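Local coordinates for binding domain (Hc) of Paraclostridial Mosquitocidal Protein 1 (Paraclostridium bifermentans, PDB 6HOX), which forms the receptor-binding part of a botulinum-like neurotoxin that targets Anopheles mosquitoes, serving in nerve-cell targeting of the toxin, at residues N103-I106 with D107-I110; D426-K429 with H430-N434. One frame throughout, in Å; residues are numbered along the deposited sequence. Where two conformers were deposited one is given.

Both contacts are local, each made within one unbroken run of chain, yet they lie in different halves of the molecule: interaction 1 in the N-terminal, concanavalin-like receptor-binding region and interaction 2 in the C-terminal, trefoil-like one, their centres about 36 Å apart. Residues 103-110 form a surface contact in which a 3-10 turn runs into a beta turn, with one buried aspartate bonded to a neighbouring loop. Residues 426-434 are partly buried and hold a short alpha-helix from its N-cap onward. Bonds from i to i+3 serve the first, whereas i to i+4 bonds, backed by threonine hydroxyls, serve the second.

Interaction 1 of 2, residues N103-I106 with D107-I110; sequences NDFI and DLGI
D107 N donates to D104 O at 3.1 Å, and L108 N donates to F105 O at 3.0 Å. These two backbone bonds carry the chain from one segment into the next, and both follow the i to i+3 pattern that marks the tight coil of a 3-10 helix. A type II beta turn then follows from D107 to I110, closed by I110 N to D107 O; G109, at its third position, has the positive phi that glycine adopts with little strain.

Apolar contact is modest. F105 CD2 lies 3.9 Å from the methyl L108 CD2, the two side chains meeting at a slant. L108 has CG anti to its amide nitrogen (chi1 -178°), with CD2 as the branch that meets the ring. Separately, the methyl I110 CD1 rests 3.9 Å from the backbone oxygen I106 O, a light van der Waals touch.

Among the charged groups, the buried D107 faces the loop of R213 and N214, with the partly exposed D104 beside it. D104 OD1 and D107 OD2 stand 5.6 Å apart, and a water donates to both, at 2.8 Å from D107 OD2, which should soften the repulsion between like charges. The D107 carboxylate also takes backbone N-H groups from R213 and N214, one on each oxygen; a short acidic side chain suits such a place because it can accept several bonds. D104 OD2 accepts from N101 N, just before the segment.

The whole segment lies in the loop between strands 89-96 and 112-113. D107 joins it to the loop leading into strand 218-227, while L108 touches D129, between strands 122-128 and 131-137, and F105 packs on V298, just beyond strand 295-297.

Interaction 2 of 2, residues D426-K429 with H430-N434; sequences DLKK and HTKTN
L427 and T431 meet at the close-knit side of this short helix. L427 O takes two bonds from one residue, the backbone T431 N and the hydroxyl T431 OG1, each at 2.9 Å. With OG1 beside its own amide nitrogen (chi1 -65°), threonine can fold its hydroxyl back to the preceding turn, where it arrives from above the carbonyl plane. H430 N meets D426 O almost straight, with an N-H...O angle of 176°, and K432 N continues the i to i+4 ladder to K428 O.

D426 caps the N-terminus: its OD1 accepts from K429 N at 3.2 Å, and a carboxylate there is probably favoured by the helix dipole. Further along the chain T433 OG1 donates to H430 O at 2.7 Å, joining T433 N on the same face of that carbonyl, while T433 N to K429 O is weak.

The looser, solvent side belongs to the exposed D426, L427 and K428. K429 NZ makes only a long salt bridge of 3.7 Å to D426 OD2. K428 runs alongside K432, their CE atoms 4.2 Å apart and their like-charged NZ atoms 4.7 Å apart, but K432 is buried and its NZ bonds to Y418 OH.

K429 and T433 both touch Y418 of helix 416-420. In the conformer given, H430 NE2 bonds to Y422 O, in the loop between that helix and helix 427-432. Beyond it the chain enters strand 435-438, N434 pairing with Q268, which follows strand 263-267.

Interaction 1 of 2, residues N103-I106 with D107-I110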
ATOM      1  N   ASN A 103     -18.302  -9.837  -3.528  1.00 36.77           N
ATOM      2  CA  ASN A 103     -18.602 -10.539  -2.266  1.00 39.79           C
ATOM      3  C   ASN A 103     -18.831  -9.546  -1.118  1.00 38.43           C
ATOM      4  O   ASN A 103     -19.605  -9.861  -0.213  1.00 34.46           O
ATOM      5  CB  ASN A 103     -17.523 -11.536  -1.849  1.00 43.88           C
ATOM      6  CG  ASN A 103     -17.263 -12.581  -2.905  1.00 49.87           C
ATOM      7  OD1 ASN A 103     -16.927 -12.242  -4.039  1.00 61.77           O
ATOM      8  ND2 ASN A 103     -17.397 -13.845  -2.542  1.00 53.90           N
ATOM      9  N   ASP A 104     -18.178  -8.373  -1.171  1.00 36.31           N
ATOM     10  CA  ASP A 104     -18.292  -7.343  -0.153  1.00 36.88           C
ATOM     11  C   ASP A 104     -19.664  -6.659  -0.150  1.00 38.87           C
ATOM     12  O   ASP A 104     -19.982  -5.957   0.813  1.00 36.94           O
ATOM     13  CB  ASP A 104     -17.262  -6.234  -0.328  1.00 38.53           C
ATOM     14  CG  ASP A 104     -15.828  -6.659  -0.070  1.00 40.24           C
ATOM     15  OD1 ASP A 104     -15.609  -7.611   0.740  1.00 37.55           O
ATOM     16  OD2 ASP A 104     -14.941  -6.020  -0.676  1.00 41.42           O
ATOM     17  N   PHE A 105     -20.453  -6.816  -1.221  1.00 42.20           N
ATOM     18  CA  PHE A 105     -21.700  -6.050  -1.374  1.00 41.60           C
ATOM     19  C   PHE A 105     -22.800  -6.676  -0.506  1.00 37.16           C
ATOM     20  O   PHE A 105     -23.797  -6.024  -0.211  1.00 38.29           O
ATOM     21  CB  PHE A 105     -22.060  -5.893  -2.855  1.00 45.19           C
ATOM     22  CG  PHE A 105     -21.442  -4.685  -3.518  1.00 53.02           C
ATOM     23  CD1 PHE A 105     -20.097  -4.660  -3.841  1.00 56.16           C
ATOM     24  CD2 PHE A 105     -22.203  -3.557  -3.801  1.00 60.54           C
ATOM     25  CE1 PHE A 105     -19.528  -3.547  -4.443  1.00 56.46           C
ATOM     26  CE2 PHE A 105     -21.638  -2.444  -4.406  1.00 61.14           C
ATOM     27  CZ  PHE A 105     -20.298  -2.442  -4.729  1.00 60.96           C
ATOM     28  N   ILE A 106     -22.589  -7.918  -0.059  1.00 37.06           N
ATOM     29  CA  ILE A 106     -23.460  -8.567   0.908  1.00 40.04           C
ATOM     30  C   ILE A 106     -23.422  -7.800   2.240  1.00 38.54           C
ATOM     31  O   ILE A 106     -24.302  -7.972   3.054  1.00 35.28           O
ATOM     32  CB  ILE A 106     -23.096 -10.051   1.108  1.00 43.28           C
ATOM     33  CG1 ILE A 106     -24.239 -10.813   1.785  1.00 46.94           C
ATOM     34  CG2 ILE A 106     -21.803 -10.209   1.893  1.00 45.06           C
ATOM     35  CD1 ILE A 106     -23.953 -12.279   2.018  1.00 47.42           C
ATOM     36  N   ASP A 107     -22.402  -6.957   2.434  1.00 35.50           N
ATOM     37  CA  ASP A 107     -22.220  -6.164   3.634  1.00 35.24           C
ATOM     38  C   ASP A 107     -22.424  -4.677   3.330  1.00 35.28           C
ATOM     39  O   ASP A 107     -21.982  -3.823   4.101  1.00 37.58           O
ATOM     40  CB  ASP A 107     -20.828  -6.404   4.226  1.00 33.77           C
ATOM     41  CG  ASP A 107     -20.682  -7.788   4.809  1.00 34.92           C
ATOM     42  OD1 ASP A 107     -21.639  -8.231   5.482  1.00 38.86           O
ATOM     43  OD2 ASP A 107     -19.625  -8.417   4.576  1.00 35.53           O
ATOM     44  N   LEU A 108     -23.113  -4.369   2.226  1.00 38.32           N
ATOM     45  CA  LEU A 108     -23.355  -2.996   1.823  1.00 40.05           C
ATOM     46  C   LEU A 108     -24.115  -2.294   2.957  1.00 39.98           C
ATOM     47  O   LEU A 108     -25.085  -2.828   3.467  1.00 36.67           O
ATOM     48  CB  LEU A 108     -24.144  -3.004   0.507  1.00 45.09           C
ATOM     49  CG  LEU A 108     -24.460  -1.646  -0.124  1.00 50.71           C
ATOM     50  CD1 LEU A 108     -23.301  -0.673  -0.001  1.00 54.34           C
ATOM     51  CD2 LEU A 108     -24.836  -1.811  -1.587  1.00 53.07           C
ATOM     52  N   GLY A 109     -23.603  -1.135   3.388  1.00 39.60           N
ATOM     53  CA  GLY A 109     -24.258  -0.296   4.375  1.00 39.96           C
ATOM     54  C   GLY A 109     -24.156  -0.844   5.792  1.00 41.22           C
ATOM     55  O   GLY A 109     -24.678  -0.215   6.722  1.00 38.67           O
ATOM     56  N   ILE A 110     -23.462  -1.979   5.968  1.00 37.91           N
ATOM     57  CA  ILE A 110     -23.323  -2.645   7.279  1.00 40.20           C
ATOM     58  C   ILE A 110     -21.887  -2.463   7.795  1.00 35.29           C
ATOM     59  O   ILE A 110     -20.948  -2.926   7.148  1.00 36.87           O
ATOM     60  CB  ILE A 110     -23.700  -4.135   7.155  1.00 43.88           C
ATOM     61  CG1 ILE A 110     -25.164  -4.315   6.736  1.00 46.96           C
ATOM     62  CG2 ILE A 110     -23.394  -4.893   8.442  1.00 42.34           C
ATOM     63  CD1 ILE A 110     -25.397  -5.543   5.889  1.00 48.59           C
TER
HETATM   64  O   HOH W   1     -17.253  -7.274   3.506  1.00 28.82           O

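Interaction 2 of 2, residues D426-K429 with H430-N434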
ATOM      1  N   ASP A 426       5.424  19.280 -14.863  1.00 35.90           N
ATOM      2  CA  ASP A 426       4.016  19.304 -14.495  1.00 36.63           C
ATOM      3  C   ASP A 426       3.566  17.892 -14.090  1.00 36.05           C
ATOM      4  O   ASP A 426       4.232  16.881 -14.371  1.00 29.86           O
ATOM      5  CB  ASP A 426       3.144  19.906 -15.598  1.00 37.51           C
ATOM      6  CG  ASP A 426       3.235  19.228 -16.953  1.00 41.67           C
ATOM      7  OD1 ASP A 426       2.999  18.008 -17.035  1.00 37.09           O
ATOM      8  OD2 ASP A 426       3.509  19.946 -17.929  1.00 52.83           O
ATOM      9  N   LEU A 427       2.416  17.842 -13.415  1.00 34.29           N
ATOM     10  CA  LEU A 427       1.893  16.622 -12.796  1.00 36.43           C
ATOM     11  C   LEU A 427       1.805  15.469 -13.806  1.00 33.01           C
ATOM     12  O   LEU A 427       2.181  14.360 -13.479  1.00 31.03           O
ATOM     13  CB  LEU A 427       0.510  16.921 -12.208  1.00 39.71           C
ATOM     14  CG  LEU A 427      -0.109  15.788 -11.387  1.00 47.15           C
ATOM     15  CD1 LEU A 427       0.708  15.508 -10.135  1.00 48.99           C
ATOM     16  CD2 LEU A 427      -1.550  16.109 -11.013  1.00 50.09           C
ATOM     17  N   LYS A 428       1.286  15.740 -15.010  1.00 34.20           N
ATOM     18  CA  LYS A 428       1.070  14.726 -16.049  1.00 36.96           C
ATOM     19  C   LYS A 428       2.406  14.054 -16.414  1.00 36.13           C
ATOM     20  O   LYS A 428       2.477  12.836 -16.570  1.00 36.15           O
ATOM     21  CB  LYS A 428       0.418  15.378 -17.271  1.00 43.64           C
ATOM     22  CG  LYS A 428       0.155  14.455 -18.457  1.00 50.86           C
ATOM     23  CD  LYS A 428       0.310  15.119 -19.825  1.00 57.07           C
ATOM     24  CE  LYS A 428       1.747  15.486 -20.153  1.00 62.20           C
ATOM     25  NZ  LYS A 428       1.959  15.751 -21.597  1.00 62.96           N
ATOM     26  N   LYS A 429       3.471  14.855 -16.544  1.00 35.26           N
ATOM     27  CA  LYS A 429       4.769  14.355 -16.970  1.00 32.93           C
ATOM     28  C   LYS A 429       5.400  13.553 -15.838  1.00 31.90           C
ATOM     29  O   LYS A 429       5.946  12.498 -16.095  1.00 29.91           O
ATOM     30  CB  LYS A 429       5.672  15.505 -17.410  1.00 34.50           C
ATOM     31  CG  LYS A 429       5.248  16.130 -18.724  1.00 35.54           C
ATOM     32  CD  LYS A 429       6.153  17.238 -19.173  1.00 40.96           C
ATOM     33  CE  LYS A 429       5.410  18.382 -19.833  1.00 42.50           C
ATOM     34  NZ  LYS A 429       4.445  17.912 -20.848  1.00 46.39           N
ATOM     35  N   HIS A 430       5.329  14.078 -14.608  1.00 30.15           N
ATOM     36  CA  HIS A 430       5.733  13.316 -13.416  0.50 30.73           C
ATOM     37  C   HIS A 430       5.029  11.955 -13.446  1.00 30.53           C
ATOM     38  O   HIS A 430       5.688  10.940 -13.305  1.00 30.23           O
ATOM     39  CB  HIS A 430       5.483  14.067 -12.091  0.50 31.02           C
ATOM     40  CG  HIS A 430       6.618  14.922 -11.621  0.50 31.10           C
ATOM     41  ND1 HIS A 430       6.428  16.016 -10.793  0.50 32.49           N
ATOM     42  CD2 HIS A 430       7.944  14.877 -11.875  0.50 31.87           C
ATOM     43  CE1 HIS A 430       7.586  16.603 -10.558  0.50 31.79           C
ATOM     44  NE2 HIS A 430       8.535  15.922 -11.207  0.50 30.80           N
ATOM     45  N   THR A 431       3.705  11.946 -13.672  1.00 29.07           N
ATOM     46  CA  THR A 431       2.877  10.733 -13.685  1.00 31.57           C
ATOM     47  C   THR A 431       3.409   9.716 -14.721  1.00 32.88           C
ATOM     48  O   THR A 431       3.501   8.528 -14.413  1.00 31.09           O
ATOM     49  CB  THR A 431       1.394  11.105 -13.882  1.00 33.74           C
ATOM     50  OG1 THR A 431       0.927  11.862 -12.760  1.00 32.68           O
ATOM     51  CG2 THR A 431       0.477   9.915 -14.012  1.00 32.89           C
ATOM     52  N   LYS A 432       3.769  10.183 -15.931  1.00 29.06           N
ATOM     53  CA  LYS A 432       4.264   9.331 -17.026  1.00 29.90           C
ATOM     54  C   LYS A 432       5.649   8.723 -16.745  1.00 28.91           C
ATOM     55  O   LYS A 432       6.074   7.807 -17.491  1.00 29.64           O
ATOM     56  CB  LYS A 432       4.444  10.120 -18.328  1.00 32.99           C
ATOM     57  CG  LYS A 432       3.187  10.701 -18.943  1.00 36.79           C
ATOM     58  CD  LYS A 432       3.339  11.038 -20.405  1.00 41.89           C
ATOM     59  CE  LYS A 432       4.251  12.211 -20.681  1.00 47.16           C
ATOM     60  NZ  LYS A 432       4.874  12.086 -22.028  1.00 53.50           N
ATOM     61  N   THR A 433       6.369   9.242 -15.746  1.00 25.68           N
ATOM     62  CA  THR A 433       7.725   8.778 -15.404  1.00 26.76           C
ATOM     63  C   THR A 433       7.737   7.891 -14.147  1.00 23.92           C
ATOM     64  O   THR A 433       8.796   7.431 -13.731  1.00 25.26           O
ATOM     65  CB  THR A 433       8.703   9.951 -15.249  1.00 28.62           C
ATOM     66  OG1 THR A 433       8.259  10.817 -14.202  1.00 32.38           O
ATOM     67  CG2 THR A 433       8.848  10.746 -16.530  1.00 28.80           C
ATOM     68  N   ASN A 434       6.559   7.590 -13.598  1.00 23.53           N
ATOM     69  CA  ASN A 434       6.435   6.741 -12.412  1.00 23.14           C
ATOM     70  C   ASN A 434       5.958   5.360 -12.843  1.00 22.37           C
ATOM     71  O   ASN A 434       5.000   5.247 -13.589  1.00 24.11           O
ATOM     72  CB  ASN A 434       5.464   7.326 -11.391  1.00 22.95           C
ATOM     73  CG  ASN A 434       5.983   8.580 -10.725  1.00 23.04           C
ATOM     74  OD1 ASN A 434       7.179   8.713 -10.486  1.00 24.00           O
ATOM     75  ND2 ASN A 434       5.079   9.474 -10.364  1.00 22.75           N
TER